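Local coordinates for protein 2-oxoglutarate-dependent dioxygenase DAO (Oryza sativa subsp. indica, PDB 6KUN) that probably inactivates the plant hormone auxin by oxidising indole-3-acetic acid to 2-oxoindole-3-acetic acid, using iron(II) and 2-oxoglutarate, at residues P43-E48 / V117-E122; A137-H142 / N224-N229; N156-T161 / P168-H173. All blocks are in the same frame, centred on the assembly; numbering follows the deposited sequence.

Contact 1. Residues P43-E48 / V117-E122; sequences PGLQAE and VKAYAE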
loop_
_atom_site.group_PDB
_atom_site.type_symbol
_atom_site.label_atom_id
_atom_site.label_comp_id
_atom_site.label_asym_id
_atom_site.label_seq_id
_atom_site.Cartn_x
_atom_site.Cartn_y
_atom_site.Cartn_z
ATOM N N PRO B 43 -3.404 3.162 10.287
ATOM C CA PRO B 43 -3.388 2.730 8.877
ATOM C C PRO B 43 -4.419 3.397 7.989
ATOM O O PRO B 43 -4.179 3.618 6.792
ATOM C CB PRO B 43 -3.689 1.216 8.973
ATOM C CG PRO B 43 -3.233 0.823 10.326
ATOM C CD PRO B 43 -3.512 2.016 11.218
ATOM N N GLY B 44 -5.594 3.670 8.529
ATOM C CA GLY B 44 -6.594 4.347 7.747
ATOM C C GLY B 44 -6.115 5.712 7.307
ATOM O O GLY B 44 -6.303 6.095 6.148
ATOM N N LEU B 45 -5.497 6.467 8.220
ATOM C CA LEU B 45 -4.990 7.791 7.870
ATOM C C LEU B 45 -3.876 7.683 6.839
ATOM O O LEU B 45 -3.827 8.450 5.879
ATOM C CB LEU B 45 -4.484 8.502 9.141
ATOM C CG LEU B 45 -3.937 9.902 8.876
ATOM C CD1 LEU B 45 -4.994 10.825 8.241
ATOM C CD2 LEU B 45 -3.429 10.496 10.148
ATOM N N GLN B 46 -2.974 6.716 7.000
ATOM C CA GLN B 46 -1.933 6.554 5.990
ATOM C C GLN B 46 -2.535 6.269 4.624
ATOM O O GLN B 46 -2.017 6.738 3.603
ATOM C CB GLN B 46 -0.999 5.415 6.392
ATOM C CG GLN B 46 -0.186 5.713 7.609
ATOM C CD GLN B 46 0.650 4.541 7.959
ATOM O OE1 GLN B 46 1.441 4.087 7.135
ATOM N NE2 GLN B 46 0.457 4.005 9.153
ATOM N N ALA B 47 -3.600 5.469 4.574
ATOM C CA ALA B 47 -4.220 5.158 3.288
ATOM C C ALA B 47 -4.892 6.397 2.698
ATOM O O ALA B 47 -4.823 6.665 1.494
ATOM C CB ALA B 47 -5.258 4.036 3.457
ATOM N N GLU B 48 -5.566 7.147 3.531
ATOM C CA GLU B 48 -6.237 8.349 3.031
ATOM C C GLU B 48 -5.219 9.372 2.524
ATOM O O GLU B 48 -5.472 10.064 1.522
ATOM C CB GLU B 48 -7.100 8.943 4.147
ATOM C CG GLU B 48 -8.151 7.982 4.647
ATOM C CD GLU B 48 -8.866 8.474 5.879
ATOM O OE1 GLU B 48 -8.616 9.624 6.289
ATOM O OE2 GLU B 48 -9.673 7.699 6.440
ATOM N N VAL B 117 -4.544 16.236 4.520
ATOM C CA VAL B 117 -3.209 16.797 4.550
ATOM C C VAL B 117 -2.957 17.457 5.897
ATOM O O VAL B 117 -1.887 17.295 6.505
ATOM C CB VAL B 117 -2.995 17.781 3.392
ATOM C CG1 VAL B 117 -1.655 18.544 3.578
ATOM C CG2 VAL B 117 -2.981 17.062 2.093
ATOM N N LYS B 118 -3.946 18.180 6.397
ATOM C CA LYS B 118 -3.801 18.836 7.686
ATOM C C LYS B 118 -3.544 17.814 8.775
ATOM O O LYS B 118 -2.627 17.993 9.597
ATOM C CB LYS B 118 -5.055 19.651 7.986
ATOM C CG LYS B 118 -5.005 20.451 9.265
ATOM C CD LYS B 118 -6.237 21.374 9.379
ATOM C CE LYS B 118 -6.153 22.209 10.650
ATOM N NZ LYS B 118 -6.764 23.546 10.479
ATOM N N ALA B 119 -4.346 16.745 8.815
ATOM C CA ALA B 119 -4.199 15.750 9.869
ATOM C C ALA B 119 -2.843 15.069 9.786
ATOM O O ALA B 119 -2.171 14.879 10.812
ATOM C CB ALA B 119 -5.342 14.721 9.789
ATOM N N TYR B 120 -2.432 14.711 8.579
ATOM C CA TYR B 120 -1.166 14.122 8.352
ATOM C C TYR B 120 -0.011 15.026 8.797
ATOM O O TYR B 120 0.826 14.590 9.487
ATOM C CB TYR B 120 -0.994 13.638 6.919
ATOM C CG TYR B 120 -0.198 12.413 6.806
ATOM C CD1 TYR B 120 -0.777 11.223 7.033
ATOM C CD2 TYR B 120 1.135 12.432 6.497
ATOM C CE1 TYR B 120 -0.093 10.083 6.934
ATOM C CE2 TYR B 120 1.844 11.266 6.396
ATOM C CZ TYR B 120 1.196 10.097 6.610
ATOM O OH TYR B 120 1.743 8.876 6.570
ATOM N N ALA B 121 -0.005 16.266 8.384
ATOM C CA ALA B 121 1.083 17.181 8.757
ATOM C C ALA B 121 1.192 17.259 10.273
ATOM O O ALA B 121 2.290 17.121 10.855
ATOM C CB ALA B 121 0.860 18.577 8.161
ATOM N N GLU B 122 0.052 17.422 10.930
ATOM C CA GLU B 122 0.019 17.479 12.382
ATOM C C GLU B 122 0.556 16.190 13.005
ATOM O O GLU B 122 1.367 16.242 13.943
ATOM C CB GLU B 122 -1.421 17.735 12.829
ATOM C CG GLU B 122 -1.879 19.152 12.592
ATOM C CD GLU B 122 -3.391 19.303 12.757
ATOM O OE1 GLU B 122 -4.099 18.276 12.904
ATOM O OE2 GLU B 122 -3.870 20.456 12.717
#

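Contact 2. Residues A137-H142 / N224-N229; sequences ASLGLH and NGRLHN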
loop_
_atom_site.group_PDB
_atom_site.type_symbol
_atom_site.label_atom_id
_atom_site.label_comp_id
_atom_site.label_asym_id
_atom_site.label_seq_id
_atom_site.Cartn_x
_atom_site.Cartn_y
_atom_site.Cartn_z
ATOM N N ALA B 137 17.057 11.338 24.634
ATOM C CA ALA B 137 17.145 10.505 25.824
ATOM C C ALA B 137 18.208 9.419 25.673
ATOM O O ALA B 137 18.834 9.027 26.665
ATOM C CB ALA B 137 15.784 9.881 26.140
ATOM N N SER B 138 18.430 8.917 24.458
ATOM C CA SER B 138 19.465 7.910 24.260
ATOM C C SER B 138 20.871 8.455 24.523
ATOM O O SER B 138 21.809 7.673 24.680
ATOM C CB SER B 138 19.368 7.330 22.855
ATOM O OG SER B 138 19.991 8.151 21.891
ATOM N N LEU B 139 21.040 9.766 24.557
ATOM C CA LEU B 139 22.300 10.405 24.901
ATOM C C LEU B 139 22.301 10.920 26.323
ATOM O O LEU B 139 23.126 11.794 26.661
ATOM C CB LEU B 139 22.567 11.564 23.952
ATOM C CG LEU B 139 22.614 11.228 22.461
ATOM C CD1 LEU B 139 22.617 12.485 21.596
ATOM C CD2 LEU B 139 23.820 10.361 22.172
ATOM N N GLY B 140 21.397 10.390 27.158
ATOM C CA GLY B 140 21.268 10.807 28.550
ATOM C C GLY B 140 20.679 12.186 28.749
ATOM O O GLY B 140 20.810 12.772 29.833
ATOM N N LEU B 141 20.033 12.734 27.730
ATOM C CA LEU B 141 19.501 14.092 27.790
ATOM C C LEU B 141 18.000 14.031 28.037
ATOM O O LEU B 141 17.259 13.411 27.259
ATOM C CB LEU B 141 19.759 14.853 26.494
ATOM C CG LEU B 141 21.190 15.091 26.033
ATOM C CD1 LEU B 141 21.150 15.704 24.646
ATOM C CD2 LEU B 141 21.916 16.007 26.994
ATOM N N HIS B 142 17.552 14.698 29.091
ATOM C CA HIS B 142 16.131 14.851 29.366
ATOM C C HIS B 142 15.845 16.330 29.567
ATOM O O HIS B 142 16.753 17.160 29.635
ATOM C CB HIS B 142 15.727 13.990 30.558
ATOM C CG HIS B 142 16.096 12.548 30.390
ATOM N ND1 HIS B 142 17.237 12.005 30.937
ATOM C CD2 HIS B 142 15.505 11.555 29.688
ATOM C CE1 HIS B 142 17.318 10.732 30.600
ATOM N NE2 HIS B 142 16.278 10.434 29.843
ATOM N N ASN B 224 27.375 17.001 19.167
ATOM C CA ASN B 224 28.818 17.090 19.297
ATOM C C ASN B 224 29.535 15.972 18.575
ATOM O O ASN B 224 30.492 15.415 19.095
ATOM C CB ASN B 224 29.264 17.113 20.751
ATOM C CG ASN B 224 30.669 17.634 20.879
ATOM O OD1 ASN B 224 31.015 18.623 20.257
ATOM N ND2 ASN B 224 31.502 16.904 21.600
ATOM N N GLY B 225 29.056 15.621 17.397
ATOM C CA GLY B 225 29.687 14.579 16.619
ATOM C C GLY B 225 29.188 13.175 16.875
ATOM O O GLY B 225 29.639 12.254 16.197
ATOM N N ARG B 226 28.269 12.980 17.812
ATOM C CA ARG B 226 27.865 11.637 18.195
ATOM C C ARG B 226 26.820 11.013 17.276
ATOM O O ARG B 226 26.686 9.779 17.228
ATOM C CB ARG B 226 27.337 11.674 19.632
ATOM C CG ARG B 226 28.414 11.946 20.652
ATOM C CD ARG B 226 27.852 12.193 22.026
ATOM N NE ARG B 226 28.956 12.511 22.938
ATOM C CZ ARG B 226 29.788 11.591 23.430
ATOM N NH1 ARG B 226 29.623 10.318 23.103
ATOM N NH2 ARG B 226 30.773 11.950 24.241
ATOM N N LEU B 227 26.076 11.793 16.551
ATOM C CA LEU B 227 25.070 11.254 15.618
ATOM C C LEU B 227 25.508 11.582 14.201
ATOM O O LEU B 227 25.847 12.740 13.910
ATOM C CB LEU B 227 23.693 11.835 15.888
ATOM C CG LEU B 227 23.097 11.749 17.289
ATOM C CD1 LEU B 227 21.787 12.492 17.333
ATOM C CD2 LEU B 227 22.910 10.340 17.709
ATOM N N HIS B 228 25.489 10.572 13.340
ATOM C CA HIS B 228 26.040 10.668 12.001
ATOM C C HIS B 228 25.040 11.320 11.049
ATOM O O HIS B 228 23.914 10.833 10.900
ATOM C CB HIS B 228 26.378 9.270 11.471
ATOM C CG HIS B 228 26.920 9.269 10.073
ATOM N ND1 HIS B 228 28.095 9.914 9.737
ATOM C CD2 HIS B 228 26.442 8.732 8.923
ATOM C CE1 HIS B 228 28.324 9.753 8.442
ATOM N NE2 HIS B 228 27.348 9.024 7.927
ATOM N N ASN B 229 25.473 12.377 10.363
ATOM C CA ASN B 229 24.654 12.999 9.328
ATOM C C ASN B 229 24.807 12.178 8.046
ATOM O O ASN B 229 25.866 12.174 7.408
ATOM C CB ASN B 229 25.027 14.458 9.120
ATOM C CG ASN B 229 26.498 14.687 8.973
ATOM O OD1 ASN B 229 27.332 13.979 9.574
ATOM N ND2 ASN B 229 26.851 15.697 8.194
#

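Contact 3. Residues N156-T161 / P168-H173; sequences NRYNYT and PGVQVH. With AKG (2-oxoglutaric acid), chain G.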
loop_
_atom_site.group_PDB
_atom_site.type_symbol
_atom_site.label_atom_id
_atom_site.label_comp_id
_atom_site.label_asym_id
_atom_site.label_seq_id
_atom_site.Cartn_x
_atom_site.Cartn_y
_atom_site.Cartn_z
ATOM N N ASN B 156 6.297 15.126 -2.239
ATOM C CA ASN B 156 7.171 15.113 -3.409
ATOM C C ASN B 156 6.636 14.151 -4.478
ATOM O O ASN B 156 6.098 13.085 -4.168
ATOM C CB ASN B 156 8.621 14.661 -3.088
ATOM C CG ASN B 156 9.210 15.323 -1.840
ATOM O OD1 ASN B 156 9.432 16.524 -1.802
ATOM N ND2 ASN B 156 9.494 14.511 -0.822
ATOM N N ARG B 157 6.884 14.491 -5.739
ATOM C CA ARG B 157 6.663 13.562 -6.841
ATOM C C ARG B 157 7.816 13.655 -7.825
ATOM O O ARG B 157 8.171 14.747 -8.277
ATOM C CB ARG B 157 5.349 13.852 -7.557
ATOM C CG ARG B 157 4.974 12.828 -8.571
ATOM C CD ARG B 157 3.552 13.017 -9.037
ATOM N NE ARG B 157 3.435 13.962 -10.131
ATOM C CZ ARG B 157 2.465 13.920 -11.051
ATOM N NH1 ARG B 157 1.549 12.972 -10.993
ATOM N NH2 ARG B 157 2.424 14.817 -12.018
ATOM N N TYR B 158 8.406 12.506 -8.138
ATOM C CA TYR B 158 9.448 12.394 -9.168
ATOM C C TYR B 158 8.809 11.708 -10.368
ATOM O O TYR B 158 8.339 10.571 -10.269
ATOM C CB TYR B 158 10.684 11.637 -8.650
ATOM C CG TYR B 158 11.251 12.223 -7.359
ATOM C CD1 TYR B 158 10.618 12.000 -6.141
ATOM C CD2 TYR B 158 12.396 13.008 -7.359
ATOM C CE1 TYR B 158 11.103 12.537 -4.968
ATOM C CE2 TYR B 158 12.890 13.555 -6.191
ATOM C CZ TYR B 158 12.239 13.310 -4.996
ATOM O OH TYR B 158 12.721 13.839 -3.818
ATOM N N ASN B 159 8.739 12.414 -11.485
ATOM C CA ASN B 159 8.006 11.936 -12.656
ATOM C C ASN B 159 8.917 11.107 -13.547
ATOM O O ASN B 159 9.391 11.533 -14.599
ATOM C CB ASN B 159 7.401 13.115 -13.398
ATOM C CG ASN B 159 6.308 13.763 -12.603
ATOM O OD1 ASN B 159 5.341 13.098 -12.236
ATOM N ND2 ASN B 159 6.476 15.042 -12.287
ATOM N N TYR B 160 9.136 9.881 -13.102
ATOM C CA TYR B 160 9.937 8.923 -13.831
ATOM C C TYR B 160 9.230 8.447 -15.089
ATOM O O TYR B 160 7.998 8.454 -15.177
ATOM C CB TYR B 160 10.233 7.722 -12.940
ATOM C CG TYR B 160 11.084 8.007 -11.722
ATOM C CD1 TYR B 160 11.996 9.059 -11.709
ATOM C CD2 TYR B 160 10.990 7.200 -10.595
ATOM C CE1 TYR B 160 12.786 9.295 -10.623
ATOM C CE2 TYR B 160 11.780 7.428 -9.491
ATOM C CZ TYR B 160 12.673 8.477 -9.513
ATOM O OH TYR B 160 13.454 8.694 -8.423
ATOM N N THR B 161 10.035 8.020 -16.061
ATOM C CA THR B 161 9.568 7.441 -17.307
ATOM C C THR B 161 10.502 6.293 -17.662
ATOM O O THR B 161 11.487 6.003 -16.949
ATOM C CB THR B 161 9.574 8.484 -18.415
ATOM O OG1 THR B 161 10.946 8.731 -18.746
ATOM C CG2 THR B 161 8.893 9.803 -17.954
ATOM N N PRO B 168 20.047 8.612 -11.441
ATOM C CA PRO B 168 19.740 9.179 -10.118
ATOM C C PRO B 168 18.472 10.023 -10.131
ATOM O O PRO B 168 18.297 10.907 -10.975
ATOM C CB PRO B 168 20.975 10.037 -9.804
ATOM C CG PRO B 168 22.080 9.381 -10.551
ATOM C CD PRO B 168 21.469 8.783 -11.807
ATOM N N GLY B 169 17.590 9.763 -9.164
ATOM C CA GLY B 169 16.435 10.619 -8.948
ATOM C C GLY B 169 16.770 11.888 -8.168
ATOM O O GLY B 169 16.210 12.958 -8.426
ATOM N N VAL B 170 17.660 11.771 -7.185
ATOM C CA VAL B 170 18.195 12.922 -6.469
ATOM C C VAL B 170 19.645 12.595 -6.138
ATOM O O VAL B 170 19.944 11.451 -5.764
ATOM C CB VAL B 170 17.383 13.305 -5.194
ATOM C CG1 VAL B 170 16.199 12.367 -4.935
ATOM C CG2 VAL B 170 18.272 13.421 -3.935
ATOM N N GLN B 171 20.538 13.590 -6.299
ATOM C CA GLN B 171 21.966 13.411 -6.127
ATOM C C GLN B 171 22.336 13.273 -4.639
ATOM O O GLN B 171 21.506 13.507 -3.746
ATOM C CB GLN B 171 22.759 14.601 -6.681
ATOM C CG GLN B 171 22.158 15.367 -7.850
ATOM C CD GLN B 171 22.599 16.845 -7.851
ATOM O OE1 GLN B 171 23.290 17.300 -6.932
ATOM N NE2 GLN B 171 22.188 17.590 -8.874
ATOM N N VAL B 172 23.617 12.977 -4.368
ATOM C CA VAL B 172 24.051 12.652 -3.013
ATOM C C VAL B 172 24.155 13.916 -2.157
ATOM O O VAL B 172 24.927 14.823 -2.464
ATOM C CB VAL B 172 25.403 11.917 -3.019
ATOM C CG1 VAL B 172 25.763 11.617 -1.560
ATOM C CG2 VAL B 172 25.359 10.658 -3.842
ATOM N N HIS B 173 23.489 13.901 -1.009
ATOM C CA HIS B 173 23.522 15.039 -0.117
ATOM C C HIS B 173 23.159 14.570 1.278
ATOM O O HIS B 173 22.696 13.443 1.483
ATOM C CB HIS B 173 22.530 16.103 -0.563
ATOM C CG HIS B 173 21.110 15.638 -0.467
ATOM N ND1 HIS B 173 20.617 14.593 -1.221
ATOM C CD2 HIS B 173 20.090 16.037 0.323
ATOM C CE1 HIS B 173 19.348 14.389 -0.924
ATOM N NE2 HIS B 173 19.005 15.256 0.007
HETATM C C1 AKG G . 15.418 13.673 1.231
HETATM O O1 AKG G . 14.673 13.029 2.001
HETATM O O2 AKG G . 15.936 14.760 1.567
HETATM C C2 AKG G . 15.692 13.141 -0.101
HETATM O O5 AKG G . 16.838 12.898 -0.441
HETATM C C3 AKG G . 14.548 12.892 -1.055
HETATM C C4 AKG G . 13.380 12.274 -0.297
HETATM C C5 AKG G . 12.246 12.001 -1.256
HETATM O O3 AKG G . 11.932 10.813 -1.488
HETATM O O4 AKG G . 11.662 12.974 -1.783
#

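Contact 1. Residues P43-E48 / V117-E122
L45 and Q46 meet A119 and Y120 where two helices, 43-57 and 111-138, pack side against side in the helical part of this jelly-roll dioxygenase. The axes of the two short segments pass 10.2 Å apart with a crossing angle of -123°, so the helices run closer to antiparallel than to parallel. The interface is small and mostly apolar, carried by two side chains from each helix. L45 reaches across from its CA, which lies 7.4 Å from the CA of Y120. Its CB points toward the other helix, and CG, anti to the backbone N (chi1 -180°), carries the branch to Y120 and splits its two methyls over different neighbours. CD1 goes to the small A119, 4.2 Å from its CB, while CD2 turns to the tyrosine. The branch carbon CG makes the nearer contact with that ring, 3.9 Å from CD1 of Y120, arriving at the ring edge close to the ring plane. L45 also touches R123, one turn after A119 on the partner helix. Y120 lies on the flank of its own helix; a chi1 of -145°, well off the usual staggered values, swings the ring across the gap and alongside helix 43-57. From root to tip the ring then meets consecutive residues: CD1 faces L45, and CE1 lies 4.1 Å from CA of Q46, approached obliquely. Q46 starts out pointing away from this helix, and its extended chain carries the amide off to V41, whose carbonyl O accepts a hydrogen bond from NE2. The part of the glutamine that touches the tyrosine is the methylene carbon CG, 3.8 Å from Y120 OH.

Contact 2. Residues A137-H142 / N224-N229
L139, inside the Schellman motif that ends helix 111-138 with G140 as its positive-phi C-prime residue, meets R226 and L227. From its CB the leucine points at the loop 224-229, which follows helix 217-222, but CB itself stops short of contact, and CG comes no nearer than 4.8 Å, to CD2 of L227. CG leaves CB beside the backbone N and anti to the carbonyl carbon (chi1 -57°), and the fork beyond it does the touching, one methyl to each neighbour. CD1 of L139 goes to L227, 4.3 Å from CD1 of that residue, methyl against methyl. CD2 of L139 turns to R226 and lies alongside the aliphatic part of the arginine. W222, L263 and R25 also touch L139, placing it among helix 217-222, a loop and helix 18-30. The polar end of R226 is engaged beyond the leucine: NH2 forms a salt bridge with D265 and NE donates a hydrogen bond to the carbonyl O of L263. These two partners hold the guanidinium end, and nearer the backbone CD2 of L139 lies 4.4 Å from CD of R226.

Contact 3. Residues N156-T161 / P168-H173
Y158 and Y160 both touch the corner at G169 and V170, but they present different parts of themselves. The ring of Y158 crosses V170 at a slant: CE2 lies 3.7 Å from CG1 of the valine, and CD2 is 4.0 Å from the carbonyl O of G169. Y160 brings its hydroxyl instead, with OH 3.6 Å from CA of G169, near the plane of the tyrosine ring; a CB on that glycine would run into this oxygen. One face of the Y160 ring carries the carbonyl O of Y158, offset toward the rim. G169 and V170 together face V234 in a classic beta bulge, which bends strand 168-173 at the edge of the smaller sheet of the jelly-roll. Strand 151-158 belongs to the larger sheet, and 2-oxoglutarate lies in the pocket that the two strands help to line. A chi1 of -54° sets the Y158 ring so that its OH gives a very short hydrogen bond, 2.5 Å, to O4 of 2-oxoglutarate, which sits at the ring edge and in its plane. R242 also bonds the ligand, and ND2 of N156 comes within 2.8 Å of the same O4. A phenylalanine in place of Y158 would probably leave O4 of 2-oxoglutarate without this hydroxyl donor. H173, a predicted iron ligand, is braced by ND1, which donates to the carbonyl O of Q171 at 2.9 Å (N-H...O 151°). Its NE2 gives a weak hydrogen bond, 3.5 Å, to O2 of 2-oxoglutarate, which lies at the imidazole edge and in its plane.

Overall arrangement
From the N terminus, contact 1 comes first: it closes a loop of 68 residues by bringing helix 43-57 against the N-terminal half of helix 111-138. Contact 2 opens at the C-terminal end of that same helix, about 20 Å from contact 1 at the nearest atoms, and spans 81 residues to reach the loop before strand 232-235. Contact 3 is nested inside that span, closing only six residues between strands 151-158 and 168-173, one from each main sheet. Contacts 1 and 2 are in series, and none cross. Contacts 2 and 3 lie on opposite sides of the chain's centre: the former joins a helix end to a loop, the latter the two main sheets.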